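Long-range contacts in alcohol dehydrogenase superfamily protein (Novosphingobium aromaticivorans, PDB 3GAZ), which probably acts as an NADP-dependent oxidoreductase of the alcohol dehydrogenase superfamily, although its substrate is not established: residues A[147-151]-A[173-177]; A[137-142]-A[218-222]. All coordinates share one frame; numbering follows the deposited sequence.

Contact 1. Residues A[147-151]-A[173-177]; sequences QVQDG and ARGAR
Val-148 lies across the aliphatic part of Arg-174, its CG1 3.5 Å from Arg-174 CD. This methyl, set between the backbone N and the carbonyl carbon (chi1 64°), is also close to the edge of the guanidinium group near its plane, where Arg-174 NE is 3.6 Å away. That NE is buried by the contact and has no hydrogen-bonding partner in the model. The bend of the arginine at chi3 (77°) turns the guanidinium off the line of its methylenes, and the side chain also touches Val-143 of helix 132-145. The other methyl, Val-148 CG2, meets Ala-176 CB at 4.0 Å, and both residues also pack on Val-154 of strand 153-157. The two segments are the connections that lead from helices 132-145 and 162-173 into the neighbouring parallel strands 153-157 and 177-182 of the Rossmann-type sheet. A Schellman motif, with Gly-175 as its C-prime residue at positive phi, ends helix 162-173: Gly-175 N bonds to Leu-172 O and Ala-176 N to Ala-171 O. This turn brings the backbone of 174-176 against Asp-150 and Gly-151. Gly-151 N donates to Gly-175 O over 2.8 Å, from above the carbonyl plane. Beside it, Asp-150 CA makes a CH···O contact with Arg-174 O at 3.4 Å. Asp-150 OD1 reaches to 3.1 Å from Gly-175 CA, occupying a place that a beta carbon on Gly-175 would invade; OD1 is equally near Gly-175 O, but two acceptors form no hydrogen bond.

Contact 2. Residues A[137-142]-A[218-222]; sequences TAWEGL and DLVYD
Helix 132-145, in its part 137-142, passes over strand 219-222 with the two axes 9.8 Å apart at closest approach and running in roughly opposite directions, 148° apart. The nearest CA atoms are those of Gly-141 and Tyr-221, 7.4 Å apart. Tyr-221 has CG anti to its backbone N (chi1 -162°), which sends the ring across to the helix, where its OH donates to Thr-137 O over 2.8 Å from well above the carbonyl plane. The same carbonyl takes a weak bond from Gly-141 N, while Thr-137 OG1 is hydrogen-bonded to Leu-133 O, one turn earlier in the helix. Tyr-221 CE2 lies 3.7 Å from Gly-141 CA; a beta carbon at this glycine would collide with the ring. Leu-142 crosses the tyrosine at about a right angle, its CD2 meeting the ring edge at Tyr-221 CD2 (3.7 Å) and also touching Leu-219 CD2 (3.8 Å). Substituting a phenylalanine for the tyrosine would probably cost Thr-137 O its hydroxyl partner and the ring its polar tether to the helix. This buried helix-on-sheet packing is characteristic of a Rossmann-type domain, with helix 132-145 covering one face of the parallel sheet at strand 217-222.

Contact 1 is nested within the chain loop closed by contact 2, and their centres lie 11 Å apart on the same domain. The two join directly where helix 132-145 gives way to loop 147-151: Val-148 N is 2.8 Å from Leu-142 O, a probable hydrogen bond, and Val-148 CB packs 3.8 Å from Leu-219 CD2. A further bridge is made by Arg-174 NH1, 3.6 Å from Trp-139 CH2. Contact 2 is the deeper, its centre about 12 Å from the chain's centre against about 20 Å. Ala-138 lies near, without touching, Gly-159, Gly-161 and Gly-164, whose spacing resembles a Rossmann-type glycine motif, consistent with dinucleotide binding; the Thr-137 side chain is about 9 Å from a bound calcium ion.

Contact 1. Residues A[147-151]-A[173-177]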
# COMPACT_ATOMS: atom_id res chain seq x y z
N GLN A 147 26.68 -3.59 13.13
CA GLN A 147 27.99 -3.20 12.62
C GLN A 147 29.03 -4.28 12.92
O GLN A 147 30.10 -3.99 13.47
CB GLN A 147 28.44 -1.88 13.25
CG GLN A 147 27.66 -0.66 12.77
CD GLN A 147 26.91 0.03 13.89
OE1 GLN A 147 27.51 0.51 14.85
NE2 GLN A 147 25.59 0.10 13.77
N VAL A 148 28.72 -5.52 12.57
CA VAL A 148 29.62 -6.64 12.82
C VAL A 148 31.04 -6.26 12.41
O VAL A 148 31.28 -5.76 11.31
CB VAL A 148 29.16 -7.91 12.05
CG1 VAL A 148 29.23 -7.68 10.55
CG2 VAL A 148 30.01 -9.10 12.47
N GLN A 149 31.99 -6.49 13.32
CA GLN A 149 33.40 -6.17 13.10
C GLN A 149 34.27 -7.41 12.87
O GLN A 149 33.94 -8.51 13.32
CB GLN A 149 33.97 -5.42 14.31
CG GLN A 149 33.31 -4.09 14.64
CD GLN A 149 33.48 -3.05 13.55
OE1 GLN A 149 32.75 -3.05 12.56
NE2 GLN A 149 34.47 -2.18 13.72
N ASP A 150 35.39 -7.20 12.19
CA ASP A 150 36.33 -8.27 11.92
C ASP A 150 36.82 -8.87 13.24
O ASP A 150 37.22 -8.13 14.14
CB ASP A 150 37.52 -7.71 11.13
CG ASP A 150 38.63 -8.73 10.94
OD1 ASP A 150 38.38 -9.78 10.31
OD2 ASP A 150 39.75 -8.47 11.42
N GLY A 151 36.77 -10.19 13.37
CA GLY A 151 37.23 -10.82 14.59
C GLY A 151 36.17 -11.11 15.64
O GLY A 151 36.44 -11.83 16.60
N ALA A 173 32.41 -13.06 5.39
CA ALA A 173 33.07 -12.13 4.48
C ALA A 173 33.61 -10.91 5.22
O ALA A 173 34.64 -10.35 4.84
CB ALA A 173 32.11 -11.70 3.39
N ARG A 174 32.92 -10.50 6.28
CA ARG A 174 33.36 -9.33 7.03
C ARG A 174 34.38 -9.63 8.13
O ARG A 174 34.66 -8.78 8.98
CB ARG A 174 32.14 -8.61 7.62
CG ARG A 174 31.17 -8.14 6.54
CD ARG A 174 29.99 -7.39 7.11
NE ARG A 174 30.32 -6.02 7.51
CZ ARG A 174 30.55 -5.02 6.66
NH1 ARG A 174 30.49 -5.23 5.35
NH2 ARG A 174 30.83 -3.81 7.12
N GLY A 175 34.94 -10.84 8.09
CA GLY A 175 35.97 -11.23 9.04
C GLY A 175 35.59 -11.81 10.39
O GLY A 175 36.47 -12.03 11.23
N ALA A 176 34.31 -12.07 10.62
CA ALA A 176 33.89 -12.62 11.90
C ALA A 176 34.08 -14.12 12.01
O ALA A 176 34.20 -14.82 11.00
CB ALA A 176 32.43 -12.27 12.15
N ARG A 177 34.13 -14.62 13.23
CA ARG A 177 34.24 -16.05 13.47
C ARG A 177 32.80 -16.48 13.64
O ARG A 177 32.16 -16.18 14.65
CB ARG A 177 35.04 -16.33 14.75
CG ARG A 177 36.53 -16.02 14.60
CD ARG A 177 37.35 -16.79 15.63
NE ARG A 177 36.90 -18.18 15.74
CZ ARG A 177 36.77 -19.02 14.72
NH1 ARG A 177 37.04 -18.63 13.48
NH2 ARG A 177 36.35 -20.26 14.93

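Contact 2. Residues A[137-142]-A[218-222]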
# COMPACT_ATOMS: atom_id res chain seq x y z
N THR A 137 17.60 -8.44 4.72
CA THR A 137 17.22 -8.70 6.10
C THR A 137 18.48 -9.00 6.91
O THR A 137 18.69 -8.43 7.98
CB THR A 137 16.23 -9.87 6.19
OG1 THR A 137 15.02 -9.53 5.49
CG2 THR A 137 15.89 -10.18 7.64
N ALA A 138 19.32 -9.89 6.39
CA ALA A 138 20.56 -10.27 7.06
C ALA A 138 21.49 -9.07 7.22
O ALA A 138 22.12 -8.89 8.27
CB ALA A 138 21.26 -11.36 6.27
N TRP A 139 21.57 -8.25 6.18
CA TRP A 139 22.44 -7.07 6.19
C TRP A 139 22.00 -5.99 7.18
O TRP A 139 22.83 -5.40 7.88
CB TRP A 139 22.52 -6.48 4.79
CG TRP A 139 23.50 -5.35 4.66
CD1 TRP A 139 23.30 -4.04 4.97
CD2 TRP A 139 24.85 -5.45 4.20
NE1 TRP A 139 24.44 -3.31 4.73
CE2 TRP A 139 25.41 -4.15 4.26
CE3 TRP A 139 25.65 -6.51 3.74
CZ2 TRP A 139 26.73 -3.88 3.88
CZ3 TRP A 139 26.97 -6.24 3.36
CH2 TRP A 139 27.49 -4.94 3.43
N GLU A 140 20.70 -5.71 7.24
CA GLU A 140 20.23 -4.68 8.15
C GLU A 140 20.54 -5.05 9.59
O GLU A 140 20.83 -4.18 10.41
CB GLU A 140 18.72 -4.46 8.00
CG GLU A 140 18.31 -4.05 6.59
CD GLU A 140 16.96 -3.35 6.56
OE1 GLU A 140 16.03 -3.78 7.28
OE2 GLU A 140 16.84 -2.37 5.79
N GLY A 141 20.51 -6.34 9.90
CA GLY A 141 20.79 -6.78 11.25
C GLY A 141 22.26 -6.81 11.59
O GLY A 141 22.70 -6.27 12.61
N LEU A 142 23.04 -7.45 10.71
CA LEU A 142 24.47 -7.60 10.91
C LEU A 142 25.30 -6.34 10.72
O LEU A 142 26.28 -6.13 11.44
CB LEU A 142 25.02 -8.68 9.98
CG LEU A 142 24.53 -10.11 10.16
CD1 LEU A 142 25.05 -10.97 9.00
CD2 LEU A 142 25.00 -10.66 11.50
N ASP A 218 29.79 -12.31 20.72
CA ASP A 218 29.69 -10.86 20.60
C ASP A 218 28.38 -10.45 19.92
O ASP A 218 27.75 -9.46 20.31
CB ASP A 218 30.84 -10.29 19.75
CG ASP A 218 32.20 -10.53 20.36
OD1 ASP A 218 32.37 -10.27 21.58
OD2 ASP A 218 33.11 -10.95 19.62
N LEU A 219 27.97 -11.22 18.92
CA LEU A 219 26.76 -10.93 18.17
C LEU A 219 25.91 -12.17 17.91
O LEU A 219 26.42 -13.20 17.48
CB LEU A 219 27.14 -10.28 16.83
CG LEU A 219 26.05 -9.88 15.83
CD1 LEU A 219 25.07 -8.90 16.47
CD2 LEU A 219 26.72 -9.25 14.61
N VAL A 220 24.61 -12.08 18.20
CA VAL A 220 23.70 -13.20 17.96
C VAL A 220 22.56 -12.76 17.04
O VAL A 220 21.86 -11.79 17.33
CB VAL A 220 23.06 -13.73 19.26
CG1 VAL A 220 22.11 -14.88 18.94
CG2 VAL A 220 24.15 -14.20 20.24
N TYR A 221 22.38 -13.46 15.92
CA TYR A 221 21.30 -13.11 15.00
C TYR A 221 20.21 -14.17 15.03
O TYR A 221 20.40 -15.29 14.57
CB TYR A 221 21.82 -12.96 13.56
CG TYR A 221 20.87 -12.18 12.67
CD1 TYR A 221 19.50 -12.45 12.68
CD2 TYR A 221 21.33 -11.18 11.82
CE1 TYR A 221 18.61 -11.73 11.87
CE2 TYR A 221 20.46 -10.46 11.00
CZ TYR A 221 19.10 -10.74 11.03
OH TYR A 221 18.22 -10.03 10.24
N ASP A 222 19.06 -13.80 15.58
CA ASP A 222 17.92 -14.69 15.66
C ASP A 222 17.09 -14.57 14.39
O ASP A 222 16.56 -13.50 14.09
CB ASP A 222 17.04 -14.31 16.86
CG ASP A 222 15.68 -14.97 16.81
OD1 ASP A 222 15.61 -16.17 16.50
OD2 ASP A 222 14.67 -14.28 17.09